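E3 ubiquitin-protein ligase ORTHRUS 2 (Arabidopsis thaliana, PDB 7DUF) is probably a RING-type E3 ubiquitin transferase that carries a zinc-binding PHD finger and is probably linked to DNA methylation. Local coordinates at residues T39-V43 and S44-S48. Numbering follows the deposited sequence.
Sequences TPWHV and SCLSS. With ZN (zinc ion), chain D.
His42 and Cys45 grip one zinc ion together, the second half of a site of three cysteines and one histidine in the cross-braced PHD finger, where the metal ligands of two zinc sites interleave along the chain. The contact is local: it runs from the end of strand 40-42 into the turn that follows. His42 ND1 binds zinc at 2.1 Å and Cys45 SG at 2.3 Å; Cys19 and Cys22 complete the site. The imidazole reaches the metal with CG anti to the backbone N (chi1 -171°), while the other ring nitrogen, NE2, is hydrogen-bonded to Glu30 OE2, so metal and carboxylate together fix the rotation of the ring. The carboxylate probably also makes the imidazole a more electron-rich ligand.

In the backbone, Cys45 N gives a weak, bent hydrogen bond to His42 O at 3.1 Å (N-H...O 132°), closing the turn that brings the two ligands to one side. Over one face of the imidazole lies Ser44 CB, 3.8 Å from the ring centroid and 26° off its normal, a CH-pi contact displaced toward the rim near NE2.

Apolar packing falls to Leu46, whose two methyls part: CD1 meets Val43 CG2 at 4.1 Å, and CD2 approaches the benzo part of Trp41. Trp59 stacks edge-to-face with Trp41 and also touches Leu46, tying the turn to the chain near the other zinc site; Val43 packs on Leu53 of the second subunit. With an alanine in place of Leu46 both methyls go, and a gap between Val43 and the indole of Trp41 would probably open. The Trp41 and Leu46 side chains cross at about a right angle, CE3 lying 3.8 Å from CD2.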
loop_
_atom_site.group_PDB
_atom_site.type_symbol
_atom_site.label_atom_id
_atom_site.label_comp_id
_atom_site.label_asym_id
_atom_site.label_seq_id
_atom_site.Cartn_x
_atom_site.Cartn_y
_atom_site.Cartn_z
ATOM N N THR A 39 -8.907 0.312 -8.305
ATOM C CA THR A 39 -9.247 -1.085 -8.538
ATOM C C THR A 39 -8.272 -1.971 -7.784
ATOM O O THR A 39 -7.056 -1.752 -7.873
ATOM C CB THR A 39 -9.201 -1.417 -10.027
ATOM O OG1 THR A 39 -9.922 -0.423 -10.764
ATOM C CG2 THR A 39 -9.820 -2.783 -10.288
ATOM N N PRO A 40 -8.745 -2.954 -7.022
ATOM C CA PRO A 40 -7.818 -3.852 -6.328
ATOM C C PRO A 40 -7.203 -4.858 -7.287
ATOM O O PRO A 40 -7.878 -5.412 -8.158
ATOM C CB PRO A 40 -8.705 -4.543 -5.287
ATOM C CG PRO A 40 -10.068 -4.513 -5.886
ATOM C CD PRO A 40 -10.153 -3.248 -6.701
ATOM N N TRP A 41 -5.903 -5.080 -7.125
ATOM C CA TRP A 41 -5.162 -6.034 -7.937
ATOM C C TRP A 41 -4.422 -7.000 -7.028
ATOM O O TRP A 41 -3.935 -6.614 -5.961
ATOM C CB TRP A 41 -4.163 -5.329 -8.866
ATOM C CG TRP A 41 -4.807 -4.529 -9.953
ATOM C CD1 TRP A 41 -5.492 -3.360 -9.811
ATOM C CD2 TRP A 41 -4.820 -4.833 -11.353
ATOM N NE1 TRP A 41 -5.938 -2.920 -11.033
ATOM C CE2 TRP A 41 -5.536 -3.806 -11.997
ATOM C CE3 TRP A 41 -4.298 -5.877 -12.124
ATOM C CZ2 TRP A 41 -5.744 -3.789 -13.375
ATOM C CZ3 TRP A 41 -4.506 -5.859 -13.494
ATOM C CH2 TRP A 41 -5.222 -4.823 -14.105
ATOM N N HIS A 42 -4.341 -8.259 -7.452
ATOM C CA HIS A 42 -3.557 -9.256 -6.733
ATOM C C HIS A 42 -2.089 -9.054 -7.082
ATOM O O HIS A 42 -1.675 -9.299 -8.221
ATOM C CB HIS A 42 -4.026 -10.664 -7.084
ATOM C CG HIS A 42 -3.424 -11.731 -6.226
ATOM N ND1 HIS A 42 -3.499 -13.071 -6.538
ATOM C CD2 HIS A 42 -2.733 -11.653 -5.064
ATOM C CE1 HIS A 42 -2.882 -13.773 -5.606
ATOM N NE2 HIS A 42 -2.407 -12.937 -4.699
ATOM N N VAL A 43 -1.297 -8.607 -6.103
ATOM C CA VAL A 43 0.086 -8.223 -6.374
ATOM C C VAL A 43 0.915 -9.419 -6.821
ATOM O O VAL A 43 1.922 -9.257 -7.521
ATOM C CB VAL A 43 0.700 -7.532 -5.137
ATOM C CG1 VAL A 43 1.265 -8.557 -4.161
ATOM C CG2 VAL A 43 1.771 -6.538 -5.562
ATOM N N SER A 44 0.508 -10.632 -6.444
ATOM C CA SER A 44 1.248 -11.816 -6.865
ATOM C C SER A 44 1.108 -12.052 -8.363
ATOM O O SER A 44 2.074 -12.446 -9.027
ATOM C CB SER A 44 0.771 -13.039 -6.082
ATOM O OG SER A 44 0.822 -14.207 -6.885
ATOM N N CYS A 45 -0.079 -11.806 -8.912
ATOM C CA CYS A 45 -0.374 -12.083 -10.309
ATOM C C CYS A 45 -0.013 -10.930 -11.239
ATOM O O CYS A 45 -0.419 -10.943 -12.405
ATOM C CB CYS A 45 -1.857 -12.429 -10.472
ATOM S SG CYS A 45 -2.338 -14.022 -9.764
ATOM N N LEU A 46 0.729 -9.938 -10.757
ATOM C CA LEU A 46 1.123 -8.825 -11.606
ATOM C C LEU A 46 2.298 -9.219 -12.497
ATOM O O LEU A 46 2.989 -10.211 -12.257
ATOM C CB LEU A 46 1.494 -7.606 -10.761
ATOM C CG LEU A 46 0.335 -6.760 -10.230
ATOM C CD1 LEU A 46 0.862 -5.583 -9.424
ATOM C CD2 LEU A 46 -0.549 -6.280 -11.370
ATOM N N SER A 47 2.512 -8.424 -13.545
ATOM C CA SER A 47 3.660 -8.646 -14.418
ATOM C C SER A 47 4.922 -8.027 -13.829
ATOM O O SER A 47 5.978 -8.670 -13.787
ATOM C CB SER A 47 3.383 -8.079 -15.812
ATOM O OG SER A 47 2.824 -9.065 -16.662
ATOM N N SER A 48 4.828 -6.781 -13.369
ATOM C CA SER A 48 5.942 -6.078 -12.738
ATOM C C SER A 48 5.455 -5.510 -11.413
ATOM O O SER A 48 4.966 -4.373 -11.354
ATOM C CB SER A 48 6.494 -4.980 -13.645
ATOM O OG SER A 48 7.221 -5.532 -14.730
HETATM ZN ZN ZN D . -4.173 -13.845 -8.351
#